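Computational Design of Enzyme (Synthetic construct, PDB 3TP4) is a computationally designed enzyme on a glycosyl hydrolase family 26 scaffold, apparently built to carry an activated serine in a catalytic triad. Local coordinates at residues Gly31-His36 with Phe351-Ser356; His37-Ser42 with Thr52-Lys57; Ser42-Gly47 with Gly322-Ala327; Gly61-Val66 with Asp102-Val107; Phe67-Ser72 with Ala92-Tyr97. All coordinates share one frame; numbering follows the deposited sequence.

In the fold
All five contacts gather round strands 32-37 and 66-70 of a parallel barrel of the TIM type. Contacts 1 and 4 belong to the sheet: parallel backbone pairing backed by apolar packing, aromatic rings in contact 1 and a CH-pi contact in contact 4, mostly buried, their centres about 9 Å apart. Contact 5 is buried as well but has no hydrogen bond across it, being rings of helix 87-104 set against strand 66-70; it shares that helix with contact 4. Contacts 2 and 3 lie in the loops beyond strand 32-37, share Ser42 and work through hydroxyls, a carboxylate and waters. Contact 2 is buried, contact 3 only partly so; both are more polar than the strand contacts.

Contact 1. Residues Gly31-His36 with Phe351-Ser356; sequences GILFGH and FTLFAS
Ile32 and Leu33 run parallel to Thr352 and Leu353, and three backbone hydrogen bonds hold them in register. Ile32 N donates to Phe351 O, Leu353 N to Ile32 O and Phe34 N to Leu353 O, all at 2.9 to 3.0 Å. The carbonyls are used differently: Phe351 O is met almost end on, with a C=O...N angle of 163°, whereas the N-H of Leu353 reaches Ile32 O from above the carbonyl plane.

The buried, close-packed part is aromatic. Phe34 places CG opposite its backbone N (chi1 171°), which carries its ring to Phe354. Its CB sits over one face of the Phe354 ring, 4.2 Å from the centroid, and its CD2 comes within 3.5 Å of Phe354 CE2. The ring planes differ by 25° but are slid apart, with little overlap. Val56 of helix 55-60 touches both rings, and Phe343 packs edge-to-face with Phe34.

The other end is more open to solvent, though still in close touch. Phe351, partly exposed, lays one ring face over Gly31, whose CA is 3.9 Å from the centroid, and its CE2 touches Ile32 CG2 at 3.6 Å. Leu353 is partly exposed too; its CD1 meets Leu33 CD2 at 3.8 Å, with Val27 of helix 15-27 against both leucines. Beyond Phe354 the chain turns off toward exposed Ser356.

Thr352 OG1 bonds instead to Tyr346 O, so polar side chains contribute no bond to this pairing. Short strand 352-353 is thus joined to strand 32-37 by hydrogen bonds between peptide groups and by carbon surface, a union with no charge pair in it and probably little sensitivity to pH.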
# COMPACT_ATOMS: atom_id res chain seq x y z
N GLY A 31 -17.09 -12.88 2.36
CA GLY A 31 -17.68 -11.59 2.10
C GLY A 31 -16.58 -10.61 1.79
O GLY A 31 -15.42 -10.84 2.14
N ILE A 32 -16.91 -9.52 1.11
CA ILE A 32 -15.90 -8.55 0.74
C ILE A 32 -16.24 -7.20 1.37
O ILE A 32 -17.34 -6.67 1.18
CB ILE A 32 -15.73 -8.49 -0.79
CG1 ILE A 32 -14.51 -7.62 -1.18
CG2 ILE A 32 -17.02 -7.99 -1.45
CD1 ILE A 32 -14.04 -7.84 -2.62
N LEU A 33 -15.32 -6.66 2.17
CA LEU A 33 -15.59 -5.40 2.85
C LEU A 33 -15.64 -4.26 1.84
O LEU A 33 -14.70 -4.06 1.05
CB LEU A 33 -14.51 -5.07 3.90
CG LEU A 33 -13.90 -6.00 4.96
CD1 LEU A 33 -13.75 -5.29 6.30
CD2 LEU A 33 -14.58 -7.33 5.13
N PHE A 34 -16.71 -3.49 1.87
CA PHE A 34 -16.79 -2.29 1.05
C PHE A 34 -16.05 -1.13 1.73
O PHE A 34 -16.27 -0.84 2.90
CB PHE A 34 -18.24 -1.86 0.79
CG PHE A 34 -18.34 -0.52 0.13
CD1 PHE A 34 -17.96 -0.36 -1.20
CD2 PHE A 34 -18.75 0.60 0.86
CE1 PHE A 34 -18.04 0.89 -1.81
CE2 PHE A 34 -18.83 1.85 0.26
CZ PHE A 34 -18.48 2.00 -1.07
N GLY A 35 -15.18 -0.47 0.97
CA GLY A 35 -14.44 0.67 1.48
C GLY A 35 -14.72 1.95 0.71
O GLY A 35 -15.10 1.92 -0.46
N HIS A 36 -14.54 3.08 1.39
CA HIS A 36 -14.77 4.38 0.76
C HIS A 36 -13.73 5.36 1.27
O HIS A 36 -13.44 5.42 2.47
CB HIS A 36 -16.18 4.88 1.08
CG HIS A 36 -16.56 6.14 0.35
ND1 HIS A 36 -17.30 7.14 0.94
CD2 HIS A 36 -16.31 6.55 -0.92
CE1 HIS A 36 -17.48 8.12 0.07
NE2 HIS A 36 -16.90 7.78 -1.06
N PHE A 351 -23.19 -10.45 0.23
CA PHE A 351 -21.76 -10.67 0.07
C PHE A 351 -20.92 -9.44 0.45
O PHE A 351 -19.78 -9.58 0.86
CB PHE A 351 -21.43 -11.21 -1.34
CG PHE A 351 -20.02 -11.72 -1.47
CD1 PHE A 351 -19.66 -12.94 -0.92
CD2 PHE A 351 -19.05 -10.99 -2.14
CE1 PHE A 351 -18.36 -13.42 -1.03
CE2 PHE A 351 -17.75 -11.45 -2.25
CZ PHE A 351 -17.41 -12.67 -1.70
N THR A 352 -21.49 -8.24 0.34
CA THR A 352 -20.75 -7.03 0.71
C THR A 352 -20.87 -6.69 2.19
O THR A 352 -21.98 -6.64 2.72
CB THR A 352 -21.20 -5.79 -0.11
OG1 THR A 352 -22.62 -5.62 0.05
CG2 THR A 352 -20.85 -5.98 -1.60
N LEU A 353 -19.74 -6.45 2.84
CA LEU A 353 -19.75 -6.19 4.28
C LEU A 353 -19.55 -4.72 4.58
O LEU A 353 -18.69 -4.06 4.00
CB LEU A 353 -18.71 -7.02 5.02
CG LEU A 353 -18.88 -8.54 4.87
CD1 LEU A 353 -17.75 -9.30 5.55
CD2 LEU A 353 -20.22 -8.98 5.43
N PHE A 354 -20.37 -4.21 5.50
CA PHE A 354 -20.25 -2.84 5.95
C PHE A 354 -19.88 -2.83 7.44
O PHE A 354 -19.74 -3.90 8.05
CB PHE A 354 -21.55 -2.09 5.65
CG PHE A 354 -21.71 -1.77 4.19
CD1 PHE A 354 -21.83 -2.79 3.24
CD2 PHE A 354 -21.71 -0.45 3.75
CE1 PHE A 354 -21.96 -2.51 1.89
CE2 PHE A 354 -21.83 -0.15 2.40
CZ PHE A 354 -21.95 -1.18 1.47
N ALA A 355 -19.70 -1.65 8.01
CA ALA A 355 -19.19 -1.49 9.37
C ALA A 355 -19.85 -2.38 10.42
O ALA A 355 -19.16 -3.03 11.21
CB ALA A 355 -19.28 -0.05 9.81
N SER A 356 -21.18 -2.39 10.46
CA SER A 356 -21.86 -3.17 11.49
C SER A 356 -21.70 -4.68 11.27
O SER A 356 -22.05 -5.47 12.13
CB SER A 356 -23.34 -2.79 11.59
OG SER A 356 -24.04 -3.16 10.41

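Contact 2. Residues His37-Ser42 with Thr52-Lys57; sequences HGTTSS and TTSDVK
Ser54 reaches across to Thr39 with its whole short side chain. Its CB lies 3.2 Å from Thr39 O. One bond further, OG is 2.7 Å from Thr39 OG1, a hydrogen bond in which either hydroxyl could be the donor. The same OG accepts from Val56 N at 3.0 Å, the N-cap bond of helix 55-60. Thr39 sets its OG1 opposite the backbone N (chi1 -165°), where it is bonded to His36 ND1 as well and brushes Val56 CG2. With an alanine at Ser54, helix 55-60 would probably lose its N-cap acceptor and the Thr39 hydroxyl one of its partners.

Alongside, Thr40 CA makes a C-H...O contact of 3.0 Å with Thr53 O. Water 1 donates to Thr39 O and Ser42 O and accepts from Asp55 N, the latter at 2.9 Å; water 2 joins Thr40 O to Thr53 N.

The loop leaving strand 32-37 is thus tied to the start of helix 55-60, with Phe67 and Trp69 of strand 66-70 packed beneath the threonines. At the strand end His37 bonds Ser70 and Glu320, consistent with a designed Ser-His-Glu triad.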
# COMPACT_ATOMS: atom_id res chain seq x y z
N HIS A 37 -13.16 6.12 0.34
CA HIS A 37 -12.07 7.06 0.63
C HIS A 37 -12.61 8.37 1.21
O HIS A 37 -13.55 8.97 0.66
CB HIS A 37 -11.27 7.33 -0.64
CG HIS A 37 -9.86 7.76 -0.38
ND1 HIS A 37 -8.86 6.88 -0.05
CD2 HIS A 37 -9.28 8.99 -0.40
CE1 HIS A 37 -7.73 7.53 0.12
NE2 HIS A 37 -7.96 8.82 -0.09
N GLY A 38 -12.02 8.80 2.32
CA GLY A 38 -12.41 10.03 2.99
C GLY A 38 -13.90 10.03 3.30
O GLY A 38 -14.60 11.01 3.07
N THR A 39 -14.38 8.92 3.84
CA THR A 39 -15.81 8.68 3.85
C THR A 39 -16.55 9.57 4.84
O THR A 39 -17.71 9.90 4.63
CB THR A 39 -16.17 7.19 4.06
OG1 THR A 39 -17.54 6.98 3.71
CG2 THR A 39 -15.94 6.78 5.51
N THR A 40 -15.87 9.94 5.92
CA THR A 40 -16.44 10.84 6.92
C THR A 40 -15.85 12.25 6.84
O THR A 40 -16.10 13.08 7.71
CB THR A 40 -16.27 10.32 8.37
OG1 THR A 40 -14.88 10.10 8.66
CG2 THR A 40 -17.05 9.03 8.60
N SER A 41 -15.07 12.52 5.80
CA SER A 41 -14.38 13.80 5.67
C SER A 41 -14.83 14.59 4.43
O SER A 41 -14.72 15.81 4.40
CB SER A 41 -12.86 13.60 5.66
OG SER A 41 -12.46 12.69 4.64
N SER A 42 -15.33 13.89 3.42
CA SER A 42 -15.90 14.52 2.23
C SER A 42 -17.25 13.89 1.93
O SER A 42 -17.34 12.67 1.79
CB SER A 42 -14.98 14.32 1.03
OG SER A 42 -13.65 14.72 1.32
N THR A 52 -17.79 11.97 11.71
CA THR A 52 -18.82 11.09 12.26
C THR A 52 -19.98 10.80 11.29
O THR A 52 -20.86 10.00 11.62
CB THR A 52 -19.41 11.65 13.57
OG1 THR A 52 -20.25 12.78 13.28
CG2 THR A 52 -18.28 12.07 14.54
N THR A 53 -19.98 11.42 10.12
CA THR A 53 -21.06 11.20 9.16
C THR A 53 -20.50 10.90 7.78
O THR A 53 -19.37 11.26 7.48
CB THR A 53 -22.01 12.41 9.07
OG1 THR A 53 -21.26 13.56 8.64
CG2 THR A 53 -22.66 12.69 10.43
N SER A 54 -21.31 10.25 6.93
CA SER A 54 -20.86 9.75 5.63
C SER A 54 -22.01 9.62 4.63
O SER A 54 -23.11 9.22 5.00
CB SER A 54 -20.21 8.38 5.82
OG SER A 54 -19.98 7.74 4.58
N ASP A 55 -21.76 9.95 3.36
CA ASP A 55 -22.74 9.68 2.30
C ASP A 55 -23.11 8.20 2.26
O ASP A 55 -24.22 7.85 1.88
CB ASP A 55 -22.19 10.06 0.93
CG ASP A 55 -22.10 11.56 0.71
OD1 ASP A 55 -22.66 12.30 1.54
OD2 ASP A 55 -21.48 11.97 -0.28
N VAL A 56 -22.17 7.34 2.61
CA VAL A 56 -22.40 5.90 2.57
C VAL A 56 -23.44 5.52 3.62
O VAL A 56 -24.35 4.75 3.35
CB VAL A 56 -21.12 5.10 2.83
CG1 VAL A 56 -21.45 3.61 2.91
CG2 VAL A 56 -20.12 5.36 1.73
N LYS A 57 -23.30 6.07 4.81
CA LYS A 57 -24.28 5.87 5.87
C LYS A 57 -25.64 6.42 5.44
O LYS A 57 -26.67 5.76 5.61
CB LYS A 57 -23.79 6.52 7.17
CG LYS A 57 -24.83 6.65 8.28
CD LYS A 57 -25.29 5.28 8.80
CE LYS A 57 -26.30 5.44 9.93
NZ LYS A 57 -26.75 4.13 10.48
O HOH W 1 -19.08 10.54 2.43
O HOH W 2 -18.58 13.77 9.04

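Contact 3. Residues Ser42-Gly47 with Gly322-Ala327; sequences SGLTTG and GENADA
Ser42 turns OG away from its carbonyl carbon (chi1 -52°), while Glu323 stretches out with CG opposite its backbone N (chi1 -168°), and the two ends meet. Ser42 OG donates to Glu323 OE2 at 2.6 Å, arriving from above the carboxylate plane, 43° out of it. Were Glu323 a leucine instead, the Ser42 hydroxyl is likely to be left without its acceptor. The methylene of Ser42 rests beside the backbone, its CB 3.4 Å from Asn324 O.

Two waters fill in between the main chains. Water 3 accepts from Asn324 N at 2.8 Å and donates to Ser42 O; water 4 lies 2.6 Å from Ala325 O and also reaches Gly43 O. Further out, Leu44 brings its two methyls over the backbone of Asn324 to Asp326. Its CD2 is 3.5 Å from Asn324 O and 3.6 Å from Asp326 CA, and its CD1 touches Asp326 O at 3.7 Å. This end is the more open one, with Asp326 and Ala327 exposed.

Asp55 ties the two loops together: its OD2 accepts from both Leu44 N and Asn324 ND2. The amide oxygen of Asn324 is taken by Phe331 N and Val332 N, which settles the rotation of that side chain.

Both segments are loops that follow paired barrel strands, 32-37 and 318-321, and they join at the end where those strands finish, the end at which TIM barrels carry their active sites. Helix 55-60 flanks the joint through Asp55.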
# COMPACT_ATOMS: atom_id res chain seq x y z
N SER A 42 -15.33 13.89 3.42
CA SER A 42 -15.90 14.52 2.23
C SER A 42 -17.25 13.89 1.93
O SER A 42 -17.34 12.67 1.79
CB SER A 42 -14.98 14.32 1.03
OG SER A 42 -13.65 14.72 1.32
N GLY A 43 -18.30 14.70 1.84
CA GLY A 43 -19.64 14.20 1.54
C GLY A 43 -20.50 15.20 0.80
O GLY A 43 -20.34 16.41 0.97
N LEU A 44 -21.43 14.71 -0.01
CA LEU A 44 -22.39 15.57 -0.70
C LEU A 44 -23.70 15.65 0.06
O LEU A 44 -24.52 16.53 -0.22
CB LEU A 44 -22.67 15.08 -2.12
CG LEU A 44 -21.51 14.57 -2.96
CD1 LEU A 44 -21.89 14.62 -4.42
CD2 LEU A 44 -20.26 15.38 -2.71
N THR A 45 -23.92 14.75 1.00
CA THR A 45 -25.20 14.73 1.72
C THR A 45 -25.01 15.03 3.19
O THR A 45 -25.98 15.06 3.95
CB THR A 45 -25.91 13.36 1.61
OG1 THR A 45 -25.21 12.40 2.42
CG2 THR A 45 -25.95 12.88 0.18
N THR A 46 -23.77 15.24 3.61
CA THR A 46 -23.44 15.36 5.02
C THR A 46 -23.44 16.80 5.52
O THR A 46 -23.52 17.04 6.72
CB THR A 46 -22.04 14.81 5.30
OG1 THR A 46 -21.12 15.43 4.39
CG2 THR A 46 -22.01 13.29 5.10
N GLY A 47 -23.32 17.75 4.60
CA GLY A 47 -22.97 19.10 4.99
C GLY A 47 -21.56 19.07 5.57
O GLY A 47 -20.81 18.14 5.29
N GLY A 322 -13.71 5.61 -4.62
CA GLY A 322 -13.09 6.92 -4.43
C GLY A 322 -13.84 7.95 -3.60
O GLY A 322 -14.99 7.75 -3.19
N GLU A 323 -13.18 9.08 -3.37
CA GLU A 323 -13.71 10.13 -2.51
C GLU A 323 -14.91 10.87 -3.11
O GLU A 323 -14.96 11.12 -4.31
CB GLU A 323 -12.58 11.13 -2.18
CG GLU A 323 -12.91 12.12 -1.07
CD GLU A 323 -11.67 12.84 -0.56
OE1 GLU A 323 -10.69 12.96 -1.33
OE2 GLU A 323 -11.66 13.29 0.61
N ASN A 324 -15.87 11.22 -2.27
CA ASN A 324 -17.01 12.01 -2.71
C ASN A 324 -16.74 13.52 -2.55
O ASN A 324 -17.19 14.14 -1.60
CB ASN A 324 -18.27 11.61 -1.95
CG ASN A 324 -18.99 10.43 -2.58
OD1 ASN A 324 -18.39 9.64 -3.30
ND2 ASN A 324 -20.29 10.33 -2.35
N ALA A 325 -16.00 14.10 -3.49
CA ALA A 325 -15.55 15.49 -3.35
C ALA A 325 -16.68 16.48 -3.60
O ALA A 325 -16.97 17.32 -2.75
CB ALA A 325 -14.38 15.77 -4.27
N ASP A 326 -17.32 16.38 -4.76
CA ASP A 326 -18.40 17.30 -5.11
C ASP A 326 -19.31 16.71 -6.18
O ASP A 326 -19.06 15.61 -6.67
CB ASP A 326 -17.82 18.64 -5.57
CG ASP A 326 -16.75 18.47 -6.63
OD1 ASP A 326 -16.98 17.71 -7.59
OD2 ASP A 326 -15.67 19.08 -6.49
N ALA A 327 -20.35 17.45 -6.55
CA ALA A 327 -21.33 16.97 -7.51
C ALA A 327 -20.69 16.48 -8.80
O ALA A 327 -21.12 15.49 -9.39
CB ALA A 327 -22.37 18.06 -7.82
O HOH W 3 -15.84 10.61 0.43
O HOH W 4 -17.39 17.06 -0.20

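Contact 4. Residues Gly61-Val66 with Asp102-Val107; sequences GDFPAV and DAIGGV
Phe63 and Ile104 meet at about a right angle, the isoleucine reaching across one face of the ring. Ile104 puts CG1 opposite its carbonyl carbon (chi1 -74°), and from there CD1 hangs over the middle of the Phe63 ring. The methyl is 3.9 Å from the centroid and only 9° off the ring normal, a well-centred CH-pi contact. The other branch works nearer the root of the ring: Ile104 CG2 touches Phe63 CD1 at 3.7 Å.

Val66 and Val107 are turned to the same face of the sheet and cross at a slant. Their contact is light, with Val66 CG2 at 4.2 Å from Val107 CB. The backbone does more here: Val107 N donates to Ala65 O at 2.7 Å in a nearly straight bond, 168° at the hydrogen, and Val66 CA lies 3.2 Å from Val107 O in a C-H...O contact. Gly106 slips its CA close by the same Ala65 carbonyl, 3.4 Å from the oxygen.

The chain reaches this pairing through Gly105, the C' residue of a Schellman motif whose positive phi ends helix 87-104 and turns the backbone into strand 107-113. Together the two segments open the parallel pairing of strand 66-70 with strand 107-113, and Phe63 packs on Ile104 in the last turn of helix 87-104. Pro64, Ala65 and Val66 pack against strand 32-37, and helix 55-60 lies next to Phe63 and Pro64.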
# COMPACT_ATOMS: atom_id res chain seq x y z
N GLY A 61 -27.54 3.16 4.91
CA GLY A 61 -27.95 2.83 6.26
C GLY A 61 -26.81 2.34 7.13
O GLY A 61 -27.00 2.14 8.34
N ASP A 62 -25.63 2.14 6.54
CA ASP A 62 -24.43 1.76 7.30
C ASP A 62 -23.15 2.45 6.79
O ASP A 62 -23.07 2.86 5.63
CB ASP A 62 -24.23 0.24 7.27
CG ASP A 62 -23.40 -0.28 8.45
OD1 ASP A 62 -22.88 0.54 9.24
OD2 ASP A 62 -23.26 -1.51 8.58
N PHE A 63 -22.15 2.58 7.66
CA PHE A 63 -20.86 3.09 7.23
C PHE A 63 -20.13 1.97 6.50
O PHE A 63 -20.48 0.81 6.66
CB PHE A 63 -20.05 3.54 8.44
CG PHE A 63 -20.62 4.73 9.15
CD1 PHE A 63 -21.56 4.57 10.16
CD2 PHE A 63 -20.21 6.01 8.82
CE1 PHE A 63 -22.08 5.69 10.83
CE2 PHE A 63 -20.74 7.13 9.48
CZ PHE A 63 -21.66 6.97 10.48
N PRO A 64 -19.12 2.32 5.69
CA PRO A 64 -18.35 1.27 5.02
C PRO A 64 -17.56 0.46 6.03
O PRO A 64 -17.31 0.94 7.14
CB PRO A 64 -17.39 2.04 4.11
CG PRO A 64 -17.30 3.41 4.73
CD PRO A 64 -18.61 3.67 5.39
N ALA A 65 -17.19 -0.76 5.66
CA ALA A 65 -16.35 -1.60 6.52
C ALA A 65 -14.91 -1.11 6.48
O ALA A 65 -14.15 -1.31 7.43
CB ALA A 65 -16.43 -3.07 6.10
N VAL A 66 -14.53 -0.49 5.37
CA VAL A 66 -13.17 0.05 5.23
C VAL A 66 -13.21 1.57 5.04
O VAL A 66 -13.93 2.07 4.18
CB VAL A 66 -12.40 -0.64 4.08
CG1 VAL A 66 -11.20 0.21 3.67
CG2 VAL A 66 -11.96 -2.07 4.50
N ASP A 102 -12.51 3.61 13.86
CA ASP A 102 -12.32 2.42 14.66
C ASP A 102 -13.50 2.28 15.62
O ASP A 102 -14.00 1.18 15.83
CB ASP A 102 -11.01 2.51 15.47
CG ASP A 102 -10.83 1.33 16.40
OD1 ASP A 102 -10.53 0.21 15.92
OD2 ASP A 102 -10.98 1.50 17.63
N ALA A 103 -13.95 3.39 16.19
CA ALA A 103 -15.05 3.35 17.15
C ALA A 103 -16.35 2.97 16.45
O ALA A 103 -17.19 2.26 17.01
CB ALA A 103 -15.19 4.68 17.87
N ILE A 104 -16.50 3.44 15.22
CA ILE A 104 -17.64 3.05 14.40
C ILE A 104 -17.61 1.55 14.10
O ILE A 104 -18.66 0.92 13.95
CB ILE A 104 -17.71 3.87 13.10
CG1 ILE A 104 -18.19 5.29 13.42
CG2 ILE A 104 -18.67 3.23 12.11
CD1 ILE A 104 -18.18 6.22 12.25
N GLY A 105 -16.42 0.97 14.03
CA GLY A 105 -16.28 -0.45 13.76
C GLY A 105 -15.62 -0.76 12.42
O GLY A 105 -15.54 -1.92 12.01
N GLY A 106 -15.15 0.28 11.74
CA GLY A 106 -14.50 0.11 10.45
C GLY A 106 -13.03 -0.25 10.54
O GLY A 106 -12.42 -0.17 11.61
N VAL A 107 -12.46 -0.67 9.40
CA VAL A 107 -11.03 -0.93 9.26
C VAL A 107 -10.38 0.22 8.48
O VAL A 107 -10.92 0.69 7.48
CB VAL A 107 -10.77 -2.28 8.52
CG1 VAL A 107 -9.27 -2.46 8.19
CG2 VAL A 107 -11.28 -3.45 9.35

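Contact 5. Residues Phe67-Ser72 with Ala92-Tyr97; sequences FGWSTS and ALFADY
Strand 67-70, with Trp69, and helix 92-97, with Phe94, run nearly antiparallel at 169°, their axes 10.8 Å apart, a separation that large rings fill. No hydrogen bond passes between them.

Phe94 carries CG opposite its backbone N (chi1 -159°), which swings the ring off the helix toward the strand. Its edge points at the face of the five-membered ring of Trp69 in an offset edge-to-face pair, centroids 5.5 Å apart and planes at 68°. The nearest approach in this pair is Phe94 CE1 to Trp69 CB, 3.5 Å. Across the ring, Phe94 CE2 comes within 3.5 Å of Ser70 O, and Thr71 CA stands at the ring edge.

The benzene end of the indole reaches one helical turn further. Trp69 CH2 meets Tyr97 CB at 3.9 Å and lies at the edge of the tyrosine ring, while Trp69 CZ2 is 3.9 Å from Tyr97 O. With the nitrogen NE1 hydrogen-bonded to Asn108 OD1, the indole is also held by the neighbouring strand 107-113, and its rotation is probably well fixed.

Ser70 directs its CB away from the helix, and its OG bonds His37 NE2, an arrangement consistent with Ser70 being the serine of the designed triad; the rings back the strand from behind. Strand 66-70, helix 87-104 and strand 107-113 form a beta-alpha-beta unit, here seen as the helix lying over its first strand. Phe94 also touches Val110 of strand 107-113 and Leu154 of helix 141-157.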
# COMPACT_ATOMS: atom_id res chain seq x y z
N PHE A 67 -12.46 2.29 5.87
CA PHE A 67 -12.35 3.75 5.76
C PHE A 67 -10.99 4.06 5.16
O PHE A 67 -9.96 3.78 5.79
CB PHE A 67 -12.41 4.39 7.17
CG PHE A 67 -13.80 4.38 7.81
CD1 PHE A 67 -14.47 3.19 8.04
CD2 PHE A 67 -14.38 5.57 8.23
CE1 PHE A 67 -15.73 3.18 8.65
CE2 PHE A 67 -15.64 5.56 8.85
CZ PHE A 67 -16.31 4.38 9.06
N GLY A 68 -10.97 4.62 3.96
CA GLY A 68 -9.70 4.94 3.31
C GLY A 68 -9.31 6.40 3.52
O GLY A 68 -10.17 7.26 3.66
N TRP A 69 -8.00 6.67 3.53
CA TRP A 69 -7.46 8.02 3.74
C TRP A 69 -6.15 8.18 2.98
O TRP A 69 -5.44 7.21 2.74
CB TRP A 69 -7.14 8.24 5.20
CG TRP A 69 -8.15 7.80 6.16
CD1 TRP A 69 -8.10 6.69 6.93
CD2 TRP A 69 -9.34 8.50 6.52
NE1 TRP A 69 -9.20 6.63 7.74
CE2 TRP A 69 -9.98 7.74 7.52
CE3 TRP A 69 -9.93 9.70 6.10
CZ2 TRP A 69 -11.19 8.12 8.09
CZ3 TRP A 69 -11.13 10.08 6.67
CH2 TRP A 69 -11.75 9.30 7.65
N SER A 70 -5.81 9.42 2.62
CA SER A 70 -4.52 9.69 1.97
C SER A 70 -3.58 10.40 2.93
O SER A 70 -4.03 11.19 3.76
CB SER A 70 -4.72 10.56 0.73
OG SER A 70 -5.48 9.89 -0.25
N THR A 71 -2.27 10.14 2.84
CA THR A 71 -1.31 10.85 3.68
C THR A 71 -1.31 12.34 3.35
O THR A 71 -0.83 13.17 4.12
CB THR A 71 0.10 10.31 3.54
OG1 THR A 71 0.50 10.36 2.16
CG2 THR A 71 0.17 8.87 4.05
N SER A 72 -1.86 12.66 2.18
CA SER A 72 -2.15 14.02 1.75
C SER A 72 -2.78 14.89 2.85
O SER A 72 -2.64 16.11 2.87
CB SER A 72 -3.09 13.96 0.55
OG SER A 72 -2.96 15.11 -0.25
N ALA A 92 -3.02 15.22 14.21
CA ALA A 92 -3.93 14.95 15.32
C ALA A 92 -5.37 14.77 14.82
O ALA A 92 -6.11 13.93 15.34
CB ALA A 92 -3.86 16.06 16.37
N LEU A 93 -5.75 15.56 13.83
CA LEU A 93 -7.05 15.43 13.18
C LEU A 93 -7.16 14.08 12.46
O LEU A 93 -8.14 13.35 12.62
CB LEU A 93 -7.24 16.57 12.18
CG LEU A 93 -7.52 17.97 12.76
CD1 LEU A 93 -7.46 19.02 11.66
CD2 LEU A 93 -8.87 18.00 13.46
N PHE A 94 -6.15 13.77 11.65
CA PHE A 94 -6.06 12.50 10.93
C PHE A 94 -6.29 11.39 11.95
O PHE A 94 -7.18 10.55 11.78
CB PHE A 94 -4.67 12.38 10.30
CG PHE A 94 -4.58 11.39 9.16
CD1 PHE A 94 -5.51 10.38 9.00
CD2 PHE A 94 -3.54 11.48 8.25
CE1 PHE A 94 -5.42 9.47 7.95
CE2 PHE A 94 -3.43 10.57 7.19
CZ PHE A 94 -4.37 9.57 7.04
N ALA A 95 -5.52 11.43 13.03
CA ALA A 95 -5.63 10.42 14.08
C ALA A 95 -7.01 10.38 14.69
O ALA A 95 -7.51 9.31 15.05
CB ALA A 95 -4.58 10.66 15.17
N ASP A 96 -7.63 11.54 14.84
CA ASP A 96 -8.97 11.62 15.43
C ASP A 96 -10.00 10.91 14.54
O ASP A 96 -10.85 10.16 15.03
CB ASP A 96 -9.37 13.08 15.63
CG ASP A 96 -10.77 13.23 16.22
OD1 ASP A 96 -11.02 12.66 17.30
OD2 ASP A 96 -11.62 13.89 15.58
N TYR A 97 -9.92 11.16 13.24
CA TYR A 97 -10.84 10.53 12.29
C TYR A 97 -10.62 9.02 12.20
O TYR A 97 -11.57 8.27 11.97
CB TYR A 97 -10.69 11.18 10.92
CG TYR A 97 -11.47 12.47 10.76
CD1 TYR A 97 -11.58 13.38 11.80
CD2 TYR A 97 -12.10 12.77 9.55
CE1 TYR A 97 -12.30 14.56 11.65
CE2 TYR A 97 -12.81 13.94 9.39
CZ TYR A 97 -12.91 14.83 10.44
OH TYR A 97 -13.62 15.99 10.26